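Local coordinates for protein QdtA (Thermoanaerobacterium thermosaccharolyticum, PDB 4O9E) that is a small beta-barrel protein of the cupin clan with a WxcM-like domain, seen here with thymidine-5'-diphosphate and thymine bound, at residues K54-V59 / V110-Y115; V67-K72 / I80-P85; L94-M99 / R123-Y128. All coordinates share one frame; numbering follows the deposited sequence.

Contact 1 of 3, residues K54-V59 / V110-Y115; sequences KKLHQV and VLASEY
Val59 and Leu111 face each other as an antiparallel hydrogen-bonded pair where strands 58-64 and 107-112 run side by side in one five-stranded sheet of the cupin fold. Their backbones exchange two bonds: Val59 N reaches Leu111 O at 2.9 Å, and Leu111 N returns to Val59 O. The side chains of this pair lie on the sheet face opposite that of Gln58 and Ala112, the neighbouring non-hydrogen-bonded pair, and Leu111 also packs on Val36 of the second subunit. In Leu56, two residues ahead of the strand, CG lies anti to the backbone N (chi1 -177°) and the branch is turned about the next bond, and CD1 comes to lie 4.0 Å from Ala112 CB and 3.8 Å from Glu114 CB. Past the last strand residue the pairing goes on through Ser113, whose N donates to His57 O, 2.9 Å away. The hydroxyl of Ser113 folds back over its own backbone (chi1 68°) to take up the amide of His57. The polar end of the imidazole has its partner outside the two segments, ND1 bonding to Tyr90. His57 N meets Ser113 OG at 3.0 Å, with 160° at the hydrogen.

Contact 2 of 3, residues V67-K72 / I80-P85; sequences VKIRLK and IELNDP. With TDR (thymine), chain D.
Lys68 and Glu81 reach across one face of the strand pair, and their chains converge at an angle. Glu81 is extended beyond CG, whereas the lysine bends only at its last torsion (chi4 64°), bringing NZ to 3.7 Å from Glu81 OE1, a long salt bridge. The carboxylate has a second partner in its own segment: Asn83 ND2 donates to Glu81 OE2 at 3.1 Å, with the acceptor in the plane of the amide but the donor well above the carboxylate plane. The other face is apolar. Val67 and Leu82 lie side by side and point the same way, CG1 of the valine 4.2 Å from Leu82 CB. Ile69 instead slants across Leu82, its CG1 3.9 Å from Leu82 CD1, and Leu71 meets Ile80 at a similar slant, CD1 to CG1 at 4.0 Å. These two strands, 67-73 and 76-82, form a beta hairpin at the border of one sheet of the cupin barrel, and its apolar face packs on Leu60 and Cys62 of strand 58-64 and on Leu89 of strand 87-91. Four backbone bonds hold the hairpin here, two between Val67 and Leu82 and two between Ile69 and Ile80; Leu82 N to Val67 O is the shortest at 2.7 Å. Farther along strand 67-73, past the residues that meet 80-82, the chain of Lys72 bends at chi3 and chi4 and delivers NZ to O4 of a bound thymine, 2.6 Å away, while Glu98 binds the same base.

Contact 3 of 3, residues L94-M99 / R123-Y128; sequences LVWREM and RNYDFY. Unlike the reference sequence in segment 94-99: Leu94 (reference Phe), Val95 (reference Leu). With TYD (thymidine-5'-diphosphate), chain C; TDR (thymine), chain D.
Trp96 meets Tyr125 and Tyr128 in an aromatic cluster that fastens the start of helix 125-136 to strand 96-100 of the cupin barrel. Tyr125 comes edge-on: its CD1 stands over one face of the indole, in a T-shaped (edge-to-face) pair with planes at 84° and the centroid of the six-membered ring 5.1 Å from that of the tyrosine. Tyr128 approaches obliquely, and it is the CB of Trp96 that sits over the phenol, a CH-pi contact 3.8 Å from the ring centroid. With CG anti to the backbone N (chi1 176°), the indole extends toward the start of the helix, and its CH2 edge also nears the carbonyl of Arg123 in the loop just before it.

Among the hydrogen bonds, Tyr128 OH donates to Leu94 O at 2.6 Å, from above the carbonyl plane. Within the strand, Trp96 NE1 donates to Glu98 OE2 at 2.8 Å, reaching the anti side of the carboxylate. Asn124 is the N-cap of the helix, its OD1 accepting from Phe127 N.

The ligand contacts are made by residues of both segments. Thymine lies over a face of the Tyr125 ring, and its N3 donates to Glu98 OE2 at 3.3 Å. Arg123, whose NE is salt-bridged to Glu118, sends NH2 to O1A of thymidine-5'-diphosphate at 2.7 Å, with NH1 adding a weak bond.

Glu98 OE2 thus receives both the indole N-H and the thymine N-H, while OE1 pairs with Arg70, so three partners hold the carboxylate and limit its rotation, placing OE2 between the indole and the base.

In the fold
Contact 1 is the most buried of the three; contacts 2 and 3 are partly buried and reach the surface at Glu81 in contact 2 and at the loop leading into the helix in contact 3. Contact 1 joins two strands of one sheet, while contacts 2 and 3 share the other, where 67-73 and 96-100 are neighbours. Backbone pairing dominates contacts 1 and 2, whereas contact 3 depends on aromatic side chains and sets a helix against a strand. Contacts 2 and 3 touch where Lys72 and Trp96 are joined by a probable backbone bond and Ile69 packs on Met99, and both contribute to the thymine site; contact 1 meets contact 3 where Gln58 packs on Arg97. Contacts 1 and 2 do not touch, their centres being about 17 Å apart.

Contact 1 of 3, residues K54-V59 / V110-Y115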
loop_
_atom_site.group_PDB
_atom_site.type_symbol
_atom_site.label_atom_id
_atom_site.label_comp_id
_atom_site.label_asym_id
_atom_site.label_seq_id
_atom_site.Cartn_x
_atom_site.Cartn_y
_atom_site.Cartn_z
ATOM N N LYS A 54 6.378 -17.581 11.641
ATOM C CA LYS A 54 5.801 -18.907 11.652
ATOM C C LYS A 54 4.584 -19.143 10.768
ATOM O O LYS A 54 4.503 -20.179 10.133
ATOM C CB LYS A 54 5.440 -19.297 13.085
ATOM C CG LYS A 54 6.712 -19.603 13.847
ATOM C CD LYS A 54 6.855 -18.735 15.081
ATOM C CE LYS A 54 6.099 -19.310 16.256
ATOM N NZ LYS A 54 6.284 -18.246 17.277
ATOM N N LYS A 55 3.619 -18.232 10.754
ATOM C CA LYS A 55 2.388 -18.514 10.028
ATOM C C LYS A 55 1.995 -17.439 9.022
ATOM O O LYS A 55 1.233 -17.696 8.098
ATOM C CB LYS A 55 1.267 -18.709 11.042
ATOM C CG LYS A 55 1.247 -20.107 11.649
ATOM C CD LYS A 55 0.486 -20.197 12.964
ATOM C CE LYS A 55 -0.591 -19.136 13.138
ATOM N NZ LYS A 55 -0.413 -18.425 14.438
ATOM N N LEU A 56 2.578 -16.260 9.144
ATOM C CA LEU A 56 2.185 -15.165 8.290
ATOM C C LEU A 56 2.584 -15.445 6.856
ATOM O O LEU A 56 3.681 -15.945 6.611
ATOM C CB LEU A 56 2.867 -13.891 8.742
ATOM C CG LEU A 56 2.520 -12.594 7.996
ATOM C CD1 LEU A 56 1.086 -12.256 8.360
ATOM C CD2 LEU A 56 3.512 -11.545 8.484
ATOM N N HIS A 57 1.737 -14.981 5.944
ATOM C CA HIS A 57 2.086 -14.875 4.527
ATOM C C HIS A 57 2.115 -13.399 4.148
ATOM O O HIS A 57 1.266 -12.619 4.588
ATOM C CB HIS A 57 1.051 -15.568 3.652
ATOM C CG HIS A 57 1.002 -17.043 3.867
ATOM N ND1 HIS A 57 1.758 -17.926 3.129
ATOM C CD2 HIS A 57 0.328 -17.784 4.775
ATOM C CE1 HIS A 57 1.580 -19.149 3.594
ATOM N NE2 HIS A 57 0.723 -19.084 4.594
ATOM N N GLN A 58 3.093 -12.994 3.345
ATOM C CA GLN A 58 3.211 -11.558 3.069
ATOM C C GLN A 58 3.785 -11.373 1.667
ATOM O O GLN A 58 4.374 -12.303 1.096
ATOM C CB GLN A 58 4.026 -10.821 4.149
ATOM C CG GLN A 58 5.420 -11.394 4.328
ATOM C CD GLN A 58 6.035 -11.251 5.711
ATOM O OE1 GLN A 58 6.499 -12.234 6.295
ATOM N NE2 GLN A 58 6.120 -10.036 6.212
ATOM N N VAL A 59 3.496 -10.202 1.116
ATOM C CA VAL A 59 4.037 -9.743 -0.152
ATOM C C VAL A 59 4.699 -8.375 0.027
ATOM O O VAL A 59 4.120 -7.464 0.628
ATOM C CB VAL A 59 2.941 -9.770 -1.218
ATOM C CG1 VAL A 59 3.364 -9.116 -2.531
ATOM C CG2 VAL A 59 2.444 -11.197 -1.463
ATOM N N VAL A 110 4.160 -3.602 2.385
ATOM C CA VAL A 110 3.907 -4.996 2.689
ATOM C C VAL A 110 2.409 -5.269 2.888
ATOM O O VAL A 110 1.747 -4.538 3.617
ATOM C CB VAL A 110 4.661 -5.391 3.950
ATOM C CG1 VAL A 110 4.397 -6.849 4.252
ATOM C CG2 VAL A 110 6.164 -5.191 3.784
ATOM N N LEU A 111 1.931 -6.314 2.225
ATOM C CA LEU A 111 0.560 -6.813 2.336
ATOM C C LEU A 111 0.716 -8.054 3.196
ATOM O O LEU A 111 1.525 -8.920 2.858
ATOM C CB LEU A 111 -0.070 -7.138 0.998
ATOM C CG LEU A 111 0.151 -6.101 -0.117
ATOM C CD1 LEU A 111 -0.518 -6.550 -1.407
ATOM C CD2 LEU A 111 -0.403 -4.758 0.320
ATOM N N ALA A 112 -0.066 -8.125 4.269
ATOM C CA ALA A 112 0.023 -9.234 5.201
ATOM C C ALA A 112 -1.290 -9.992 5.396
ATOM O O ALA A 112 -2.360 -9.377 5.498
ATOM C CB ALA A 112 0.519 -8.713 6.539
ATOM N N SER A 113 -1.176 -11.312 5.530
ATOM C CA SER A 113 -2.329 -12.191 5.724
ATOM C C SER A 113 -2.972 -12.202 7.115
ATOM O O SER A 113 -4.073 -12.760 7.248
ATOM C CB SER A 113 -2.065 -13.638 5.275
ATOM O OG SER A 113 -1.125 -14.239 6.141
ATOM N N GLU A 114 -2.368 -11.530 8.099
ATOM C CA GLU A 114 -2.822 -11.559 9.491
ATOM C C GLU A 114 -2.530 -10.220 10.133
ATOM O O GLU A 114 -1.666 -9.482 9.642
ATOM C CB GLU A 114 -2.165 -12.704 10.284
ATOM C CG GLU A 114 -2.492 -14.064 9.708
ATOM C CD GLU A 114 -3.947 -14.513 9.824
ATOM O OE1 GLU A 114 -4.750 -13.938 10.601
ATOM O OE2 GLU A 114 -4.279 -15.463 9.090
ATOM N N TYR A 115 -3.249 -9.898 11.207
ATOM C CA TYR A 115 -2.965 -8.702 11.978
ATOM C C TYR A 115 -1.604 -8.906 12.640
ATOM O O TYR A 115 -1.189 -10.051 12.799
ATOM C CB TYR A 115 -4.022 -8.440 13.043
ATOM C CG TYR A 115 -5.406 -8.033 12.578
ATOM C CD1 TYR A 115 -6.531 -8.554 13.209
ATOM C CD2 TYR A 115 -5.615 -7.148 11.518
ATOM C CE1 TYR A 115 -7.816 -8.173 12.855
ATOM C CE2 TYR A 115 -6.892 -6.770 11.150
ATOM C CZ TYR A 115 -7.989 -7.288 11.811
ATOM O OH TYR A 115 -9.267 -6.876 11.499
#

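Contact 2 of 3, residues V67-K72 / I80-P85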
loop_
_atom_site.group_PDB
_atom_site.type_symbol
_atom_site.label_atom_id
_atom_site.label_comp_id
_atom_site.label_asym_id
_atom_site.label_seq_id
_atom_site.Cartn_x
_atom_site.Cartn_y
_atom_site.Cartn_z
ATOM N N VAL A 67 15.254 -1.239 -3.150
ATOM C CA VAL A 67 15.604 -1.857 -1.885
ATOM C C VAL A 67 16.032 -3.290 -2.184
ATOM O O VAL A 67 15.627 -3.934 -3.160
ATOM C CB VAL A 67 14.498 -1.687 -0.831
ATOM C CG1 VAL A 67 13.203 -2.318 -1.337
ATOM C CG2 VAL A 67 14.937 -2.302 0.481
ATOM N N LYS A 68 17.001 -3.750 -1.409
ATOM C CA LYS A 68 17.412 -5.137 -1.560
ATOM C C LYS A 68 16.907 -5.953 -0.383
ATOM O O LYS A 68 17.103 -5.535 0.750
ATOM C CB LYS A 68 18.933 -5.223 -1.529
ATOM C CG LYS A 68 19.580 -4.572 -2.741
ATOM C CD LYS A 68 21.076 -4.877 -2.780
ATOM C CE LYS A 68 21.618 -4.596 -4.165
ATOM N NZ LYS A 68 21.449 -3.140 -4.384
ATOM N N ILE A 69 16.492 -7.180 -0.672
ATOM C CA ILE A 69 15.956 -8.128 0.309
ATOM C C ILE A 69 16.847 -9.364 0.283
ATOM O O ILE A 69 16.980 -10.062 -0.738
ATOM C CB ILE A 69 14.508 -8.547 -0.033
ATOM C CG1 ILE A 69 13.621 -7.347 -0.382
ATOM C CG2 ILE A 69 13.888 -9.433 1.037
ATOM C CD1 ILE A 69 13.435 -6.266 0.664
ATOM N N ARG A 70 17.467 -9.593 1.432
ATOM C CA ARG A 70 18.303 -10.773 1.642
ATOM C C ARG A 70 17.408 -11.811 2.299
ATOM O O ARG A 70 16.953 -11.607 3.430
ATOM C CB ARG A 70 19.483 -10.500 2.580
ATOM C CG ARG A 70 20.293 -11.731 2.962
ATOM C CD ARG A 70 21.528 -11.399 3.797
ATOM N NE ARG A 70 22.286 -10.330 3.142
ATOM C CZ ARG A 70 22.399 -9.076 3.562
ATOM N NH1 ARG A 70 21.868 -8.665 4.713
ATOM N NH2 ARG A 70 23.072 -8.228 2.794
ATOM N N LEU A 71 17.230 -12.900 1.564
ATOM C CA LEU A 71 16.435 -14.043 1.965
ATOM C C LEU A 71 17.309 -15.254 2.218
ATOM O O LEU A 71 18.200 -15.577 1.431
ATOM C CB LEU A 71 15.486 -14.419 0.833
ATOM C CG LEU A 71 14.594 -13.319 0.278
ATOM C CD1 LEU A 71 13.935 -13.845 -0.983
ATOM C CD2 LEU A 71 13.602 -12.848 1.332
ATOM N N LYS A 72 17.004 -15.949 3.302
ATOM C CA LYS A 72 17.824 -17.082 3.699
ATOM C C LYS A 72 16.925 -18.161 4.230
ATOM O O LYS A 72 16.016 -17.872 5.005
ATOM C CB LYS A 72 18.705 -16.668 4.875
ATOM C CG LYS A 72 19.690 -15.563 4.537
ATOM C CD LYS A 72 20.484 -15.058 5.734
ATOM C CE LYS A 72 21.034 -16.220 6.544
ATOM N NZ LYS A 72 22.363 -15.778 7.035
ATOM N N ILE A 80 17.410 -10.274 -3.514
ATOM C CA ILE A 80 16.556 -9.743 -4.566
ATOM C C ILE A 80 16.430 -8.233 -4.467
ATOM O O ILE A 80 16.028 -7.737 -3.417
ATOM C CB ILE A 80 15.144 -10.331 -4.422
ATOM C CG1 ILE A 80 15.239 -11.841 -4.239
ATOM C CG2 ILE A 80 14.327 -9.942 -5.643
ATOM C CD1 ILE A 80 15.474 -12.616 -5.524
ATOM N N GLU A 81 16.733 -7.510 -5.542
ATOM C CA GLU A 81 16.500 -6.074 -5.571
ATOM C C GLU A 81 15.076 -5.776 -6.011
ATOM O O GLU A 81 14.680 -6.223 -7.076
ATOM C CB GLU A 81 17.368 -5.345 -6.595
ATOM C CG GLU A 81 17.134 -3.843 -6.540
ATOM C CD GLU A 81 18.139 -3.037 -7.351
ATOM O OE1 GLU A 81 19.307 -3.458 -7.417
ATOM O OE2 GLU A 81 17.768 -1.998 -7.935
ATOM N N LEU A 82 14.349 -4.959 -5.260
ATOM C CA LEU A 82 12.988 -4.621 -5.659
ATOM C C LEU A 82 13.032 -3.170 -6.149
ATOM O O LEU A 82 13.399 -2.248 -5.422
ATOM C CB LEU A 82 12.039 -4.806 -4.464
ATOM C CG LEU A 82 11.777 -6.228 -3.931
ATOM C CD1 LEU A 82 10.770 -6.172 -2.791
ATOM C CD2 LEU A 82 11.341 -7.232 -4.992
ATOM N N ASN A 83 12.623 -2.949 -7.393
ATOM C CA ASN A 83 12.678 -1.600 -7.933
ATOM C C ASN A 83 11.558 -1.359 -8.928
ATOM O O ASN A 83 11.570 -0.344 -9.627
ATOM C CB ASN A 83 14.029 -1.473 -8.640
ATOM C CG ASN A 83 14.225 -2.594 -9.639
ATOM O OD1 ASN A 83 13.279 -3.064 -10.254
ATOM N ND2 ASN A 83 15.441 -3.100 -9.733
ATOM N N ASP A 84 10.587 -2.268 -8.977
ATOM C CA ASP A 84 9.472 -2.153 -9.905
ATOM C C ASP A 84 8.149 -2.228 -9.131
ATOM O O ASP A 84 7.859 -3.269 -8.562
ATOM C CB ASP A 84 9.585 -3.310 -10.885
ATOM C CG ASP A 84 8.519 -3.293 -11.938
ATOM O OD1 ASP A 84 7.444 -2.688 -11.755
ATOM O OD2 ASP A 84 8.760 -3.917 -12.984
ATOM N N PRO A 85 7.356 -1.151 -9.085
ATOM C CA PRO A 85 6.105 -1.245 -8.318
ATOM C C PRO A 85 5.067 -2.295 -8.741
ATOM O O PRO A 85 4.038 -2.463 -8.073
ATOM C CB PRO A 85 5.488 0.145 -8.493
ATOM C CG PRO A 85 6.615 1.075 -8.868
ATOM C CD PRO A 85 7.567 0.200 -9.647
HETATM N N1 TDR D . 23.597 -13.905 12.035
HETATM C C2 TDR D . 22.567 -13.125 11.702
HETATM O O2 TDR D . 21.960 -12.476 12.583
HETATM N N3 TDR D . 22.189 -13.046 10.424
HETATM C C4 TDR D . 22.826 -13.726 9.466
HETATM O O4 TDR D . 22.372 -13.557 8.313
HETATM C C5 TDR D . 23.978 -14.611 9.813
HETATM C CM5 TDR D . 24.846 -15.471 8.931
HETATM C C6 TDR D . 24.298 -14.636 11.159
#

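Contact 3 of 3, residues L94-M99 / R123-Y128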
loop_
_atom_site.group_PDB
_atom_site.type_symbol
_atom_site.label_atom_id
_atom_site.label_comp_id
_atom_site.label_asym_id
_atom_site.label_seq_id
_atom_site.Cartn_x
_atom_site.Cartn_y
_atom_site.Cartn_z
ATOM N N LEU A 94 8.811 -19.262 7.506
ATOM C CA LEU A 94 10.104 -19.846 7.836
ATOM C C LEU A 94 11.213 -19.501 6.844
ATOM O O LEU A 94 12.164 -20.255 6.643
ATOM C CB LEU A 94 9.961 -21.344 8.046
ATOM C CG LEU A 94 9.171 -21.793 9.280
ATOM C CD1 LEU A 94 9.489 -23.263 9.495
ATOM C CD2 LEU A 94 9.538 -21.036 10.551
ATOM N N VAL A 95 11.097 -18.320 6.252
ATOM C CA VAL A 95 12.191 -17.747 5.495
ATOM C C VAL A 95 12.665 -16.567 6.322
ATOM O O VAL A 95 11.876 -15.748 6.796
ATOM C CB VAL A 95 11.653 -17.268 4.148
ATOM C CG1 VAL A 95 12.711 -16.597 3.305
ATOM C CG2 VAL A 95 11.023 -18.427 3.405
ATOM N N TRP A 96 13.980 -16.432 6.393
ATOM C CA TRP A 96 14.588 -15.382 7.193
ATOM C C TRP A 96 14.807 -14.184 6.285
ATOM O O TRP A 96 15.210 -14.287 5.133
ATOM C CB TRP A 96 15.861 -15.906 7.876
ATOM C CG TRP A 96 16.653 -14.868 8.662
ATOM C CD1 TRP A 96 17.567 -13.973 8.152
ATOM C CD2 TRP A 96 16.573 -14.588 10.061
ATOM N NE1 TRP A 96 18.035 -13.145 9.142
ATOM C CE2 TRP A 96 17.506 -13.552 10.335
ATOM C CE3 TRP A 96 15.867 -15.153 11.124
ATOM C CZ2 TRP A 96 17.679 -13.016 11.602
ATOM C CZ3 TRP A 96 16.083 -14.658 12.388
ATOM C CH2 TRP A 96 16.988 -13.607 12.625
ATOM N N ARG A 97 14.471 -12.980 6.726
ATOM C CA ARG A 97 14.844 -11.909 5.821
ATOM C C ARG A 97 15.510 -10.688 6.440
ATOM O O ARG A 97 15.269 -10.369 7.598
ATOM C CB ARG A 97 13.649 -11.434 5.015
ATOM C CG ARG A 97 12.563 -10.757 5.825
ATOM C CD ARG A 97 11.671 -10.029 4.839
ATOM N NE ARG A 97 10.780 -9.090 5.510
ATOM C CZ ARG A 97 9.732 -9.477 6.218
ATOM N NH1 ARG A 97 9.481 -10.780 6.284
ATOM N NH2 ARG A 97 8.960 -8.553 6.783
ATOM N N GLU A 98 16.214 -9.958 5.579
ATOM C CA GLU A 98 16.865 -8.718 5.975
ATOM C C GLU A 98 16.716 -7.799 4.776
ATOM O O GLU A 98 16.610 -8.252 3.641
ATOM C CB GLU A 98 18.322 -8.943 6.391
ATOM C CG GLU A 98 18.540 -9.952 7.511
ATOM C CD GLU A 98 19.938 -10.560 7.561
ATOM O OE1 GLU A 98 20.787 -10.046 6.810
ATOM O OE2 GLU A 98 20.191 -11.535 8.312
ATOM N N MET A 99 16.556 -6.510 5.049
ATOM C CA MET A 99 16.329 -5.541 3.980
ATOM C C MET A 99 17.379 -4.433 4.079
ATOM O O MET A 99 17.677 -3.933 5.167
ATOM C CB MET A 99 14.926 -4.960 4.117
ATOM C CG MET A 99 13.866 -6.060 4.120
ATOM S SD MET A 99 13.293 -6.466 5.777
ATOM C CE MET A 99 12.141 -5.097 5.908
ATOM N N ARG A 123 12.737 -13.900 15.937
ATOM C CA ARG A 123 13.774 -12.871 15.883
ATOM C C ARG A 123 15.150 -13.395 16.339
ATOM O O ARG A 123 16.180 -12.754 16.142
ATOM C CB ARG A 123 13.356 -11.710 16.784
ATOM C CG ARG A 123 12.048 -11.035 16.389
ATOM C CD ARG A 123 11.845 -9.812 17.261
ATOM N NE ARG A 123 10.737 -8.962 16.845
ATOM C CZ ARG A 123 10.718 -8.078 15.850
ATOM N NH1 ARG A 123 11.728 -7.936 14.998
ATOM N NH2 ARG A 123 9.625 -7.346 15.670
ATOM N N ASN A 124 15.159 -14.559 16.975
ATOM C CA ASN A 124 16.359 -15.236 17.447
ATOM C C ASN A 124 16.870 -16.124 16.322
ATOM O O ASN A 124 16.241 -17.108 15.926
ATOM C CB ASN A 124 16.053 -16.068 18.690
ATOM C CG ASN A 124 17.245 -16.898 19.155
ATOM O OD1 ASN A 124 17.594 -17.965 18.639
ATOM N ND2 ASN A 124 17.881 -16.391 20.183
ATOM N N TYR A 125 18.007 -15.736 15.756
ATOM C CA TYR A 125 18.518 -16.485 14.629
ATOM C C TYR A 125 18.747 -17.963 14.922
ATOM O O TYR A 125 18.504 -18.784 14.050
ATOM C CB TYR A 125 19.765 -15.807 14.076
ATOM C CG TYR A 125 20.296 -16.507 12.843
ATOM C CD1 TYR A 125 19.724 -16.301 11.599
ATOM C CD2 TYR A 125 21.394 -17.357 12.921
ATOM C CE1 TYR A 125 20.201 -16.938 10.472
ATOM C CE2 TYR A 125 21.905 -17.973 11.798
ATOM C CZ TYR A 125 21.357 -17.712 10.561
ATOM O OH TYR A 125 21.878 -18.317 9.441
ATOM N N ASP A 126 19.180 -18.335 16.126
ATOM C CA ASP A 126 19.420 -19.759 16.406
ATOM C C ASP A 126 18.119 -20.576 16.485
ATOM O O ASP A 126 18.031 -21.736 16.078
ATOM C CB ASP A 126 20.229 -19.928 17.697
ATOM C CG ASP A 126 21.656 -19.413 17.596
ATOM O OD1 ASP A 126 22.300 -19.363 16.537
ATOM O OD2 ASP A 126 22.159 -18.993 18.647
ATOM N N PHE A 127 17.058 -19.964 17.000
ATOM C CA PHE A 127 15.773 -20.664 17.027
ATOM C C PHE A 127 15.238 -20.709 15.595
ATOM O O PHE A 127 14.798 -21.767 15.128
ATOM C CB PHE A 127 14.825 -20.086 18.087
ATOM C CG PHE A 127 13.464 -20.744 18.114
ATOM C CD1 PHE A 127 13.303 -22.038 18.604
ATOM C CD2 PHE A 127 12.328 -20.065 17.660
ATOM C CE1 PHE A 127 12.054 -22.637 18.635
ATOM C CE2 PHE A 127 11.072 -20.657 17.693
ATOM C CZ PHE A 127 10.940 -21.953 18.162
ATOM N N TYR A 128 15.386 -19.641 14.814
ATOM C CA TYR A 128 15.077 -19.757 13.382
ATOM C C TYR A 128 15.706 -20.984 12.696
ATOM O O TYR A 128 15.020 -21.798 12.070
ATOM C CB TYR A 128 15.441 -18.489 12.605
ATOM C CG TYR A 128 15.246 -18.768 11.132
ATOM C CD1 TYR A 128 13.958 -18.910 10.607
ATOM C CD2 TYR A 128 16.336 -19.004 10.292
ATOM C CE1 TYR A 128 13.766 -19.264 9.288
ATOM C CE2 TYR A 128 16.147 -19.329 8.970
ATOM C CZ TYR A 128 14.865 -19.460 8.478
ATOM O OH TYR A 128 14.708 -19.829 7.173
HETATM P PA TYD C . 9.628 -5.032 12.520
HETATM O O1A TYD C . 10.284 -5.487 13.792
HETATM O O2A TYD C . 8.635 -5.886 11.752
HETATM O O3A TYD C . 10.499 -4.183 11.459
HETATM P PB TYD C . 11.395 -4.687 10.209
HETATM O O1B TYD C . 12.796 -4.573 10.788
HETATM O O2B TYD C . 11.102 -3.639 9.177
HETATM O O3B TYD C . 10.978 -6.088 9.810
HETATM O "O5'" TYD C . 8.877 -3.799 13.219
HETATM C "C5'" TYD C . 9.387 -2.623 13.827
HETATM C "C4'" TYD C . 8.360 -2.225 14.886
HETATM O "O4'" TYD C . 7.060 -1.912 14.377
HETATM C "C3'" TYD C . 8.099 -3.342 15.882
HETATM O "O3'" TYD C . 8.200 -2.726 17.161
HETATM C "C2'" TYD C . 6.647 -3.789 15.779
HETATM C "C1'" TYD C . 6.008 -2.620 15.043
HETATM N N1 TYD C . 4.992 -3.077 14.090
HETATM C C2 TYD C . 3.688 -2.877 14.295
HETATM O O2 TYD C . 3.300 -2.267 15.306
HETATM N N3 TYD C . 2.764 -3.237 13.385
HETATM C C4 TYD C . 3.148 -3.927 12.296
HETATM O O4 TYD C . 2.279 -4.331 11.508
HETATM C C5 TYD C . 4.492 -4.181 12.069
HETATM C C5M TYD C . 4.998 -4.873 10.837
HETATM C C6 TYD C . 5.413 -3.719 12.996
HETATM N N1 TDR D . 23.597 -13.905 12.035
HETATM C C2 TDR D . 22.567 -13.125 11.702
HETATM O O2 TDR D . 21.960 -12.476 12.583
HETATM N N3 TDR D . 22.189 -13.046 10.424
HETATM C C4 TDR D . 22.826 -13.726 9.466
HETATM O O4 TDR D . 22.372 -13.557 8.313
HETATM C C5 TDR D . 23.978 -14.611 9.813
HETATM C CM5 TDR D . 24.846 -15.471 8.931
HETATM C C6 TDR D . 24.298 -14.636 11.159
#